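Local coordinates for protein DNA polymerase beta (Leishmania infantum, PDB 4P4M) that adds nucleotides to DNA under the direction of a template strand and probably serves in base excision repair, as a type-X polymerase, at residues Glu153-Glu159 against Tyr267-Arg271; Val143-Tyr147 against Glu234-Ala238; Val214-Leu220 against Ile274-Glu278. All coordinates share one frame; numbering follows the deposited sequence.

In the fold
All three contacts reach the mixed sheet of the palm, and contacts 1 and 3 share strand 270-277, one near its start and the other near its end, with centres about 25 Å apart. Contact 3 is the buried one, with six of its seven touching residues buried; contacts 1 and 2 are partly buried. Contact 1 is the polar one, built on a two-pronged arginine-glutamate salt bridge with waters. Contacts 2 and 3 are mainly apolar, each with one hydrogen bond to a glutamate, Glu234 and Glu278, the latter joined by a water. Contacts 1 and 2 meet directly, Ala269 CB lying 3.8 Å from Tyr147 CE2, whereas contact 2 stays about 7 Å from contact 3 at the nearest atoms.

Contact 1: Glu153-Glu159 against Tyr267-Arg271; sequences EKIPMQE and YKARR. With nucleotides of chain B.
Arg270 and Glu159 make the ionic centre of this contact, a side-on pairing in which two guanidinium nitrogens take one carboxylate oxygen each. Arg270 NE reaches Glu159 OE1 at 3.0 Å, and Arg270 NH2 reaches Glu159 OE2 at 3.0 Å, both with N-H...O angles of 174°. The oxygens lie almost in the guanidinium plane, yet the nitrogens stand well out of the carboxylate plane, because the two flat groups are turned 41° apart. Glu159 reaches across with CG anti to its backbone N (chi1 -168°) and the chain extended beyond; its OE1 also bonds to His163, on the same helix 157-175.

Apolar contacts sandwich the guanidinium. Ile155 CG1 lies over one face, offset toward the rim, and Lys268 CB lies over the centre of the other. Ile155 CG1 also touches Arg270 CD at 3.8 Å. Farther out, Glu153 CG packs on Lys268 CE at 3.7 Å; Glu153 OE1 and Lys268 NZ, 4.5 Å apart, are near each other but form no salt bridge.

Water completes the polar network. One molecule, at the guanidinium edge, accepts from Arg270 NH1 and donates to Glu153 O. A second donates to both Glu159 OE1 and Lys268 O, and a third links Glu159 OE2 to Lys268 N.

Two straight bonds and a covered face on each side fix the rotation of the Arg270 guanidinium. The pairing lies close to the catalytic metal site, the side chain of Ile155 being about 5 Å from that of the magnesium ligand Asp196. The arrangement ties the first turn of helix 157-175 to strand 270-277 in the palm, and the paired arginine would probably favour an ionised Glu159.

Contact 2: Val143-Tyr147 against Glu234-Ala238; sequences VGIKY and EATMA. With nucleotides of chain C.
Met237 meets Val143 where the end of helix 139-146, in the fingers, lies against the strand 233-236 region of the palm. From its CB the methionine runs out extended (chi2 169°, chi3 171°), which carries the chain past the valine. CG comes first, 3.7 Å from Val143 CG1 and close to Val143 CB as well. SD then bridges to CE, and that terminal methyl touches the same Val143 CG1 at 3.6 Å. One valine branch is thus met at two places along the methionine, while the other, Val143 CG2, turns to the strand backbone and lies 3.7 Å from Thr236 O.

Tyr147, just past the helix, supplies the polar link. Its OH donates to Glu234 OE2 at 2.6 Å, a short bond that uses the anti lone pair of that oxygen. OE2 lies in the ring plane at the edge, although ring and carboxylate planes are 65° apart. Ala235 CB packs obliquely against the ring, 3.7 Å from Tyr147 CE1. Glu234 OE1 has its own partner in a salt bridge with Arg249, so each carboxylate oxygen has a partner.

Met237 and Ala238 both face Met245 on strand 243-248, a classic beta bulge at the corner of the chain. Just past that corner, Ala238 CB approaches O3' of DT5 of chain C at 3.5 Å, placing the bulge beside the bound DNA strand in this polymerase complex.

Contact 3: Val214-Leu220 against Ile274-Glu278; sequences VAATGVL and IRLIE. With nucleotides of chain C.
This is a buried, mainly apolar contact in the palm, between the 3-10 segment 214-217 with the first turn of helix 219-229 and the later half of strand 270-277. Leu276 is its centre. A first torsion of 175° swings CG away from the backbone N, and its branches reach into the helical side: Leu276 CD2 lies 3.6 Å from Ala215 CA and 3.7 Å from Val219 CG1, while Leu276 CG meets Val214 CG1 at 4.0 Å. Two residues earlier on the strand, Ile274 CG2 touches Leu220 CD1 at 3.7 Å, the two side chains crossing at a slant.

The strand belongs to the mixed palm sheet characteristic of the nucleotidyltransferase fold, where it runs parallel to strand 193-203, which bears the magnesium ligands Asp196 and Asp198. Ile274 and Leu276 face the helical segment, whereas Arg275 points away from it.

Polar chemistry gathers at the end of the contact. Val214 N donates to Glu278 OE2 at 2.7 Å with an angle of 160°, meeting the oxygen on its syn side, 24° out of the carboxylate plane. A water gives the same oxygen a second bond, of 2.7 Å from water 4 O to Glu278 OE2, and accepts from Ala215 N. Within the 3-10 segment, Val214 O accepts from both Thr217 N and Thr217 OG1, the hydroxyl approaching in the carbonyl plane.

Contact 1: Glu153-Glu159 against Tyr267-Arg271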
loop_
_atom_site.group_PDB
_atom_site.type_symbol
_atom_site.label_atom_id
_atom_site.label_comp_id
_atom_site.label_asym_id
_atom_site.label_seq_id
_atom_site.Cartn_x
_atom_site.Cartn_y
_atom_site.Cartn_z
ATOM N N GLU A 153 -9.738 3.718 -14.115
ATOM C CA GLU A 153 -9.871 5.180 -14.182
ATOM C C GLU A 153 -8.910 5.834 -13.172
ATOM O O GLU A 153 -8.784 5.363 -12.057
ATOM C CB GLU A 153 -11.316 5.591 -13.891
ATOM C CG GLU A 153 -12.323 5.056 -14.925
ATOM C CD GLU A 153 -12.127 5.685 -16.293
ATOM O OE1 GLU A 153 -12.061 6.927 -16.356
ATOM O OE2 GLU A 153 -12.028 4.943 -17.302
ATOM N N LYS A 154 -8.217 6.899 -13.570
ATOM C CA LYS A 154 -7.303 7.563 -12.645
ATOM C C LYS A 154 -8.032 8.563 -11.748
ATOM O O LYS A 154 -9.079 9.091 -12.111
ATOM C CB LYS A 154 -6.124 8.210 -13.387
ATOM C CG LYS A 154 -6.474 8.946 -14.680
ATOM C CD LYS A 154 -5.213 9.179 -15.521
ATOM C CE LYS A 154 -5.502 9.892 -16.835
ATOM N NZ LYS A 154 -5.889 11.315 -16.651
ATOM N N ILE A 155 -7.475 8.794 -10.560
ATOM C CA ILE A 155 -8.051 9.716 -9.577
ATOM C C ILE A 155 -7.430 11.116 -9.728
ATOM O O ILE A 155 -6.218 11.266 -9.580
ATOM C CB ILE A 155 -7.743 9.242 -8.133
ATOM C CG1 ILE A 155 -8.035 7.737 -7.964
ATOM C CG2 ILE A 155 -8.519 10.089 -7.115
ATOM C CD1 ILE A 155 -7.627 7.176 -6.592
ATOM N N PRO A 156 -8.254 12.145 -9.996
ATOM C CA PRO A 156 -7.726 13.515 -10.060
ATOM C C PRO A 156 -7.274 13.977 -8.675
ATOM O O PRO A 156 -7.897 13.608 -7.676
ATOM C CB PRO A 156 -8.937 14.356 -10.497
ATOM C CG PRO A 156 -10.005 13.385 -10.886
ATOM C CD PRO A 156 -9.717 12.108 -10.147
ATOM N N MET A 157 -6.219 14.788 -8.624
ATOM C CA MET A 157 -5.694 15.289 -7.355
ATOM C C MET A 157 -6.787 15.859 -6.449
ATOM O O MET A 157 -6.793 15.603 -5.243
ATOM C CB MET A 157 -4.590 16.336 -7.587
ATOM C CG MET A 157 -4.103 17.022 -6.306
ATOM S SD MET A 157 -2.735 18.184 -6.549
ATOM C CE MET A 157 -1.384 17.069 -6.904
ATOM N N GLN A 158 -7.717 16.626 -7.017
ATOM C CA GLN A 158 -8.782 17.222 -6.205
ATOM C C GLN A 158 -9.585 16.176 -5.427
ATOM O O GLN A 158 -9.999 16.423 -4.294
ATOM C CB GLN A 158 -9.725 18.108 -7.044
ATOM C CG GLN A 158 -10.451 17.390 -8.186
ATOM C CD GLN A 158 -11.759 16.711 -7.763
ATOM O OE1 GLN A 158 -12.282 16.952 -6.670
ATOM N NE2 GLN A 158 -12.292 15.862 -8.640
ATOM N N GLU A 159 -9.811 15.010 -6.025
ATOM C CA GLU A 159 -10.543 13.965 -5.311
ATOM C C GLU A 159 -9.680 13.286 -4.233
ATOM O O GLU A 159 -10.186 12.937 -3.163
ATOM C CB GLU A 159 -11.148 12.926 -6.265
ATOM C CG GLU A 159 -12.148 12.003 -5.561
ATOM C CD GLU A 159 -12.668 10.884 -6.449
ATOM O OE1 GLU A 159 -12.703 9.722 -5.982
ATOM O OE2 GLU A 159 -13.048 11.163 -7.610
ATOM N N TYR A 267 -19.674 9.432 -6.901
ATOM C CA TYR A 267 -18.252 9.117 -7.128
ATOM C C TYR A 267 -18.003 7.676 -7.562
ATOM O O TYR A 267 -18.783 6.773 -7.242
ATOM C CB TYR A 267 -17.422 9.389 -5.853
ATOM C CG TYR A 267 -17.365 10.843 -5.438
ATOM C CD1 TYR A 267 -16.361 11.685 -5.905
ATOM C CD2 TYR A 267 -18.318 11.373 -4.572
ATOM C CE1 TYR A 267 -16.318 13.026 -5.516
ATOM C CE2 TYR A 267 -18.281 12.697 -4.184
ATOM C CZ TYR A 267 -17.288 13.520 -4.658
ATOM O OH TYR A 267 -17.266 14.839 -4.257
ATOM N N LYS A 268 -16.898 7.467 -8.282
ATOM C CA LYS A 268 -16.404 6.125 -8.593
ATOM C C LYS A 268 -15.801 5.480 -7.342
ATOM O O LYS A 268 -15.219 6.175 -6.501
ATOM C CB LYS A 268 -15.283 6.218 -9.643
ATOM C CG LYS A 268 -15.710 6.736 -11.030
ATOM C CD LYS A 268 -14.479 6.793 -11.949
ATOM C CE LYS A 268 -14.820 7.240 -13.370
ATOM N NZ LYS A 268 -15.071 8.703 -13.472
ATOM N N ALA A 269 -15.892 4.157 -7.234
ATOM C CA ALA A 269 -15.111 3.442 -6.229
ATOM C C ALA A 269 -13.622 3.450 -6.615
ATOM O O ALA A 269 -13.283 3.311 -7.792
ATOM C CB ALA A 269 -15.637 2.010 -6.055
ATOM N N ARG A 270 -12.741 3.614 -5.626
ATOM C CA ARG A 270 -11.296 3.713 -5.861
ATOM C C ARG A 270 -10.543 2.633 -5.093
ATOM O O ARG A 270 -10.990 2.193 -4.031
ATOM C CB ARG A 270 -10.753 5.075 -5.382
ATOM C CG ARG A 270 -11.498 6.310 -5.902
ATOM C CD ARG A 270 -11.515 6.348 -7.445
ATOM N NE ARG A 270 -11.833 7.687 -7.969
ATOM C CZ ARG A 270 -11.680 8.025 -9.248
ATOM N NH1 ARG A 270 -11.226 7.119 -10.111
ATOM N NH2 ARG A 270 -11.960 9.257 -9.668
ATOM N N ARG A 271 -9.378 2.236 -5.606
ATOM C CA ARG A 271 -8.489 1.358 -4.851
ATOM C C ARG A 271 -7.877 2.103 -3.668
ATOM O O ARG A 271 -7.232 3.141 -3.842
ATOM C CB ARG A 271 -7.389 0.762 -5.741
ATOM C CG ARG A 271 -7.936 -0.259 -6.724
ATOM C CD ARG A 271 -6.816 -1.008 -7.459
ATOM N NE ARG A 271 -5.954 -0.114 -8.233
ATOM C CZ ARG A 271 -4.675 0.130 -7.946
ATOM N NH1 ARG A 271 -4.090 -0.453 -6.905
ATOM N NH2 ARG A 271 -3.973 0.957 -8.701
ATOM P P DA B 5 -1.660 -3.116 -6.033
ATOM O OP1 DA B 5 -2.936 -2.418 -5.771
ATOM O OP2 DA B 5 -0.862 -2.732 -7.213
ATOM O "O5'" DA B 5 -0.789 -3.002 -4.710
ATOM C "C5'" DA B 5 -0.249 -1.794 -4.279
ATOM C "C4'" DA B 5 0.394 -2.002 -2.925
ATOM O "O4'" DA B 5 1.339 -3.104 -2.990
ATOM C "C3'" DA B 5 1.215 -0.795 -2.492
ATOM O "O3'" DA B 5 1.377 -0.797 -1.064
ATOM C "C2'" DA B 5 2.506 -1.078 -3.261
ATOM C "C1'" DA B 5 2.659 -2.566 -2.968
ATOM N N9 DA B 5 3.532 -3.352 -3.853
ATOM C C8 DA B 5 3.268 -3.845 -5.102
ATOM N N7 DA B 5 4.252 -4.552 -5.619
ATOM C C5 DA B 5 5.236 -4.529 -4.640
ATOM C C6 DA B 5 6.535 -5.089 -4.560
ATOM N N6 DA B 5 7.102 -5.817 -5.533
ATOM N N1 DA B 5 7.244 -4.869 -3.429
ATOM C C2 DA B 5 6.682 -4.143 -2.455
ATOM N N3 DA B 5 5.478 -3.567 -2.419
ATOM C C4 DA B 5 4.798 -3.799 -3.547
HETATM O O HOH W 1 -10.409 4.298 -9.702
HETATM O O HOH W 2 -14.577 8.009 -4.490
HETATM O O HOH W 3 -15.246 9.769 -8.964
#

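Contact 2: Val143-Tyr147 against Glu234-Ala238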
loop_
_atom_site.group_PDB
_atom_site.type_symbol
_atom_site.label_atom_id
_atom_site.label_comp_id
_atom_site.label_asym_id
_atom_site.label_seq_id
_atom_site.Cartn_x
_atom_site.Cartn_y
_atom_site.Cartn_z
ATOM N N VAL A 143 -13.161 -9.315 -7.106
ATOM C CA VAL A 143 -13.242 -7.864 -6.951
ATOM C C VAL A 143 -12.614 -7.155 -8.148
ATOM O O VAL A 143 -13.151 -6.164 -8.647
ATOM C CB VAL A 143 -12.582 -7.386 -5.626
ATOM C CG1 VAL A 143 -12.499 -5.869 -5.586
ATOM C CG2 VAL A 143 -13.357 -7.924 -4.430
ATOM N N GLY A 144 -11.484 -7.666 -8.627
ATOM C CA GLY A 144 -10.834 -7.075 -9.787
ATOM C C GLY A 144 -11.720 -7.096 -11.020
ATOM O O GLY A 144 -11.721 -6.170 -11.842
ATOM N N ILE A 145 -12.491 -8.170 -11.151
ATOM C CA ILE A 145 -13.418 -8.311 -12.261
ATOM C C ILE A 145 -14.625 -7.387 -12.114
ATOM O O ILE A 145 -14.973 -6.648 -13.040
ATOM C CB ILE A 145 -13.888 -9.769 -12.382
ATOM C CG1 ILE A 145 -12.731 -10.645 -12.876
ATOM C CG2 ILE A 145 -15.113 -9.859 -13.292
ATOM C CD1 ILE A 145 -12.935 -12.140 -12.638
ATOM N N LYS A 146 -15.256 -7.420 -10.948
ATOM C CA LYS A 146 -16.450 -6.608 -10.703
ATOM C C LYS A 146 -16.198 -5.108 -10.857
ATOM O O LYS A 146 -17.065 -4.369 -11.348
ATOM C CB LYS A 146 -17.022 -6.902 -9.310
ATOM C CG LYS A 146 -18.206 -6.011 -8.949
ATOM C CD LYS A 146 -18.833 -6.393 -7.618
ATOM C CE LYS A 146 -20.071 -5.546 -7.345
ATOM N NZ LYS A 146 -20.717 -5.905 -6.051
ATOM N N TYR A 147 -15.014 -4.658 -10.437
ATOM C CA TYR A 147 -14.657 -3.236 -10.475
ATOM C C TYR A 147 -13.697 -2.876 -11.617
ATOM O O TYR A 147 -12.989 -1.872 -11.545
ATOM C CB TYR A 147 -14.057 -2.801 -9.121
ATOM C CG TYR A 147 -15.086 -2.743 -8.007
ATOM C CD1 TYR A 147 -15.355 -3.860 -7.215
ATOM C CD2 TYR A 147 -15.806 -1.578 -7.761
ATOM C CE1 TYR A 147 -16.311 -3.812 -6.194
ATOM C CE2 TYR A 147 -16.761 -1.522 -6.738
ATOM C CZ TYR A 147 -17.007 -2.643 -5.969
ATOM O OH TYR A 147 -17.954 -2.584 -4.964
ATOM N N GLU A 234 -16.389 -0.704 0.411
ATOM C CA GLU A 234 -17.489 -1.526 -0.088
ATOM C C GLU A 234 -17.082 -2.898 -0.621
ATOM O O GLU A 234 -17.943 -3.733 -0.913
ATOM C CB GLU A 234 -18.353 -0.751 -1.103
ATOM C CG GLU A 234 -17.630 -0.250 -2.336
ATOM C CD GLU A 234 -18.582 0.394 -3.356
ATOM O OE1 GLU A 234 -19.132 1.483 -3.086
ATOM O OE2 GLU A 234 -18.785 -0.200 -4.429
ATOM N N ALA A 235 -15.779 -3.140 -0.747
ATOM C CA ALA A 235 -15.296 -4.458 -1.165
ATOM C C ALA A 235 -13.867 -4.656 -0.684
ATOM O O ALA A 235 -13.107 -3.689 -0.609
ATOM C CB ALA A 235 -15.378 -4.605 -2.705
ATOM N N THR A 236 -13.496 -5.895 -0.351
ATOM C CA THR A 236 -12.145 -6.171 0.162
ATOM C C THR A 236 -11.378 -7.131 -0.739
ATOM O O THR A 236 -11.875 -8.202 -1.060
ATOM C CB THR A 236 -12.206 -6.793 1.582
ATOM O OG1 THR A 236 -12.792 -5.852 2.484
ATOM C CG2 THR A 236 -10.797 -7.181 2.085
ATOM N N MET A 237 -10.167 -6.749 -1.137
ATOM C CA MET A 237 -9.291 -7.631 -1.911
ATOM C C MET A 237 -8.427 -8.519 -1.013
ATOM O O MET A 237 -8.339 -9.733 -1.216
ATOM C CB MET A 237 -8.391 -6.811 -2.848
ATOM C CG MET A 237 -9.141 -6.169 -4.023
ATOM S SD MET A 237 -8.109 -4.969 -4.882
ATOM C CE MET A 237 -9.148 -4.620 -6.303
ATOM N N ALA A 238 -7.780 -7.906 -0.024
ATOM C CA ALA A 238 -6.936 -8.637 0.928
ATOM C C ALA A 238 -6.871 -7.860 2.239
ATOM O O ALA A 238 -6.897 -6.622 2.240
ATOM C CB ALA A 238 -5.521 -8.844 0.362
ATOM P P DG C 6 -5.728 -12.116 3.221
ATOM O OP1 DG C 6 -7.025 -11.485 2.935
ATOM O OP2 DG C 6 -5.487 -12.796 4.515
ATOM O "O5'" DG C 6 -5.406 -13.202 2.090
ATOM C "C5'" DG C 6 -5.548 -12.835 0.714
ATOM C "C4'" DG C 6 -5.374 -14.057 -0.172
ATOM O "O4'" DG C 6 -3.963 -14.374 -0.286
ATOM C "C3'" DG C 6 -6.034 -15.324 0.357
ATOM O "O3'" DG C 6 -6.552 -16.062 -0.741
ATOM C "C2'" DG C 6 -4.885 -16.061 1.040
ATOM C "C1'" DG C 6 -3.739 -15.718 0.099
ATOM N N9 DG C 6 -2.410 -15.780 0.696
ATOM C C8 DG C 6 -2.056 -15.459 1.984
ATOM N N7 DG C 6 -0.783 -15.613 2.223
ATOM C C5 DG C 6 -0.261 -16.047 1.014
ATOM C C6 DG C 6 1.067 -16.381 0.667
ATOM O O6 DG C 6 2.075 -16.341 1.391
ATOM N N1 DG C 6 1.164 -16.789 -0.667
ATOM C C2 DG C 6 0.109 -16.864 -1.543
ATOM N N2 DG C 6 0.387 -17.278 -2.793
ATOM N N3 DG C 6 -1.139 -16.555 -1.223
ATOM C C4 DG C 6 -1.247 -16.159 0.067
ATOM P P DT C 5 -0.449 -8.547 6.371
ATOM O OP1 DT C 5 -1.445 -7.636 6.978
ATOM O OP2 DT C 5 0.324 -9.502 7.220
ATOM O "O5'" DT C 5 -1.195 -9.414 5.241
ATOM C "C5'" DT C 5 -2.083 -8.744 4.318
ATOM C "C4'" DT C 5 -2.636 -9.727 3.279
ATOM O "O4'" DT C 5 -1.530 -10.187 2.450
ATOM C "C3'" DT C 5 -3.381 -10.981 3.767
ATOM O "O3'" DT C 5 -4.597 -10.998 2.999
ATOM C "C2'" DT C 5 -2.408 -12.124 3.454
ATOM C "C1'" DT C 5 -1.699 -11.581 2.219
ATOM N N1 DT C 5 -0.318 -12.090 1.905
ATOM C C2 DT C 5 -0.051 -12.446 0.600
ATOM O O2 DT C 5 -0.888 -12.412 -0.280
ATOM N N3 DT C 5 1.227 -12.870 0.355
ATOM C C4 DT C 5 2.247 -12.958 1.281
ATOM O O4 DT C 5 3.365 -13.348 0.958
ATOM C C5 DT C 5 1.915 -12.562 2.632
ATOM C C7 DT C 5 2.969 -12.632 3.699
ATOM C C6 DT C 5 0.660 -12.146 2.888
#

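Contact 3: Val214-Leu220 against Ile274-Glu278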
loop_
_atom_site.group_PDB
_atom_site.type_symbol
_atom_site.label_atom_id
_atom_site.label_comp_id
_atom_site.label_asym_id
_atom_site.label_seq_id
_atom_site.Cartn_x
_atom_site.Cartn_y
_atom_site.Cartn_z
ATOM N N VAL A 214 1.681 -2.679 17.798
ATOM C CA VAL A 214 0.371 -2.030 17.620
ATOM C C VAL A 214 -0.577 -2.882 16.776
ATOM O O VAL A 214 -1.802 -2.858 16.968
ATOM C CB VAL A 214 0.494 -0.579 17.056
ATOM C CG1 VAL A 214 1.059 -0.584 15.636
ATOM C CG2 VAL A 214 -0.873 0.131 17.080
ATOM N N ALA A 215 -0.016 -3.667 15.867
ATOM C CA ALA A 215 -0.832 -4.532 15.021
ATOM C C ALA A 215 -1.592 -5.566 15.842
ATOM O O ALA A 215 -2.666 -6.007 15.435
ATOM C CB ALA A 215 0.020 -5.217 13.946
ATOM N N ALA A 216 -1.057 -5.925 17.009
ATOM C CA ALA A 216 -1.691 -6.948 17.846
ATOM C C ALA A 216 -2.953 -6.458 18.563
ATOM O O ALA A 216 -3.708 -7.258 19.114
ATOM C CB ALA A 216 -0.684 -7.526 18.856
ATOM N N THR A 217 -3.182 -5.149 18.558
ATOM C CA THR A 217 -4.376 -4.568 19.176
ATOM C C THR A 217 -5.652 -4.728 18.322
ATOM O O THR A 217 -6.756 -4.442 18.793
ATOM C CB THR A 217 -4.191 -3.052 19.474
ATOM O OG1 THR A 217 -4.112 -2.317 18.239
ATOM C CG2 THR A 217 -2.937 -2.800 20.296
ATOM N N GLY A 218 -5.499 -5.173 17.076
ATOM C CA GLY A 218 -6.620 -5.288 16.151
ATOM C C GLY A 218 -7.113 -3.944 15.613
ATOM O O GLY A 218 -8.201 -3.849 15.040
ATOM N N VAL A 219 -6.319 -2.895 15.788
ATOM C CA VAL A 219 -6.776 -1.549 15.422
ATOM C C VAL A 219 -7.071 -1.366 13.921
ATOM O O VAL A 219 -8.024 -0.674 13.550
ATOM C CB VAL A 219 -5.831 -0.421 15.954
ATOM C CG1 VAL A 219 -4.467 -0.494 15.297
ATOM C CG2 VAL A 219 -6.461 0.955 15.716
ATOM N N LEU A 220 -6.272 -1.974 13.049
ATOM C CA LEU A 220 -6.544 -1.808 11.615
ATOM C C LEU A 220 -7.939 -2.351 11.287
ATOM O O LEU A 220 -8.718 -1.734 10.546
ATOM C CB LEU A 220 -5.472 -2.494 10.759
ATOM C CG LEU A 220 -5.682 -2.347 9.236
ATOM C CD1 LEU A 220 -5.766 -0.863 8.842
ATOM C CD2 LEU A 220 -4.572 -3.057 8.460
ATOM N N ILE A 274 -4.315 0.634 2.919
ATOM C CA ILE A 274 -3.961 1.202 4.231
ATOM C C ILE A 274 -2.867 0.348 4.891
ATOM O O ILE A 274 -3.012 -0.869 4.965
ATOM C CB ILE A 274 -5.205 1.271 5.170
ATOM C CG1 ILE A 274 -6.379 1.974 4.472
ATOM C CG2 ILE A 274 -4.847 1.937 6.528
ATOM C CD1 ILE A 274 -7.739 1.825 5.186
ATOM N N ARG A 275 -1.760 0.971 5.316
ATOM C CA ARG A 275 -0.700 0.236 6.019
ATOM C C ARG A 275 -0.568 0.772 7.443
ATOM O O ARG A 275 -0.471 1.982 7.661
ATOM C CB ARG A 275 0.665 0.325 5.297
ATOM C CG ARG A 275 0.857 -0.570 4.043
ATOM C CD ARG A 275 1.132 -2.062 4.357
ATOM N NE ARG A 275 2.273 -2.279 5.254
ATOM C CZ ARG A 275 3.441 -2.792 4.867
ATOM N NH1 ARG A 275 3.604 -3.151 3.605
ATOM N NH2 ARG A 275 4.441 -2.956 5.740
ATOM N N LEU A 276 -0.576 -0.140 8.415
ATOM C CA LEU A 276 -0.423 0.217 9.828
ATOM C C LEU A 276 1.066 0.131 10.203
ATOM O O LEU A 276 1.694 -0.911 10.001
ATOM C CB LEU A 276 -1.241 -0.749 10.709
ATOM C CG LEU A 276 -1.114 -0.590 12.235
ATOM C CD1 LEU A 276 -1.580 0.791 12.743
ATOM C CD2 LEU A 276 -1.875 -1.732 12.978
ATOM N N ILE A 277 1.621 1.221 10.735
ATOM C CA ILE A 277 3.080 1.363 10.908
ATOM C C ILE A 277 3.404 1.861 12.320
ATOM O O ILE A 277 2.716 2.749 12.827
ATOM C CB ILE A 277 3.659 2.384 9.878
ATOM C CG1 ILE A 277 3.466 1.895 8.433
ATOM C CG2 ILE A 277 5.160 2.699 10.163
ATOM C CD1 ILE A 277 4.231 0.607 8.080
ATOM N N GLU A 278 4.427 1.281 12.959
ATOM C CA GLU A 278 4.855 1.711 14.298
ATOM C C GLU A 278 5.416 3.139 14.265
ATOM O O GLU A 278 6.067 3.540 13.297
ATOM C CB GLU A 278 5.927 0.769 14.883
ATOM C CG GLU A 278 5.473 -0.688 15.155
ATOM C CD GLU A 278 4.686 -0.868 16.461
ATOM O OE1 GLU A 278 4.718 0.028 17.336
ATOM O OE2 GLU A 278 4.041 -1.931 16.616
ATOM P P DC C 4 6.238 -7.601 6.015
ATOM O OP1 DC C 4 6.050 -6.997 7.354
ATOM O OP2 DC C 4 6.872 -8.934 5.882
ATOM O "O5'" DC C 4 4.815 -7.688 5.292
ATOM C "C5'" DC C 4 4.019 -6.513 5.110
ATOM C "C4'" DC C 4 2.622 -6.881 4.641
ATOM O "O4'" DC C 4 2.698 -7.256 3.235
ATOM C "C3'" DC C 4 1.953 -8.038 5.379
ATOM O "O3'" DC C 4 0.585 -7.649 5.536
ATOM C "C2'" DC C 4 2.165 -9.232 4.438
ATOM C "C1'" DC C 4 2.242 -8.577 3.050
ATOM N N1 DC C 4 3.207 -9.231 2.093
ATOM C C2 DC C 4 2.782 -9.471 0.784
ATOM O O2 DC C 4 1.629 -9.143 0.474
ATOM N N3 DC C 4 3.630 -10.060 -0.101
ATOM C C4 DC C 4 4.864 -10.393 0.286
ATOM N N4 DC C 4 5.659 -10.968 -0.632
ATOM C C5 DC C 4 5.323 -10.162 1.623
ATOM C C6 DC C 4 4.475 -9.577 2.489
HETATM O O HOH W 4 2.730 -3.364 14.726
#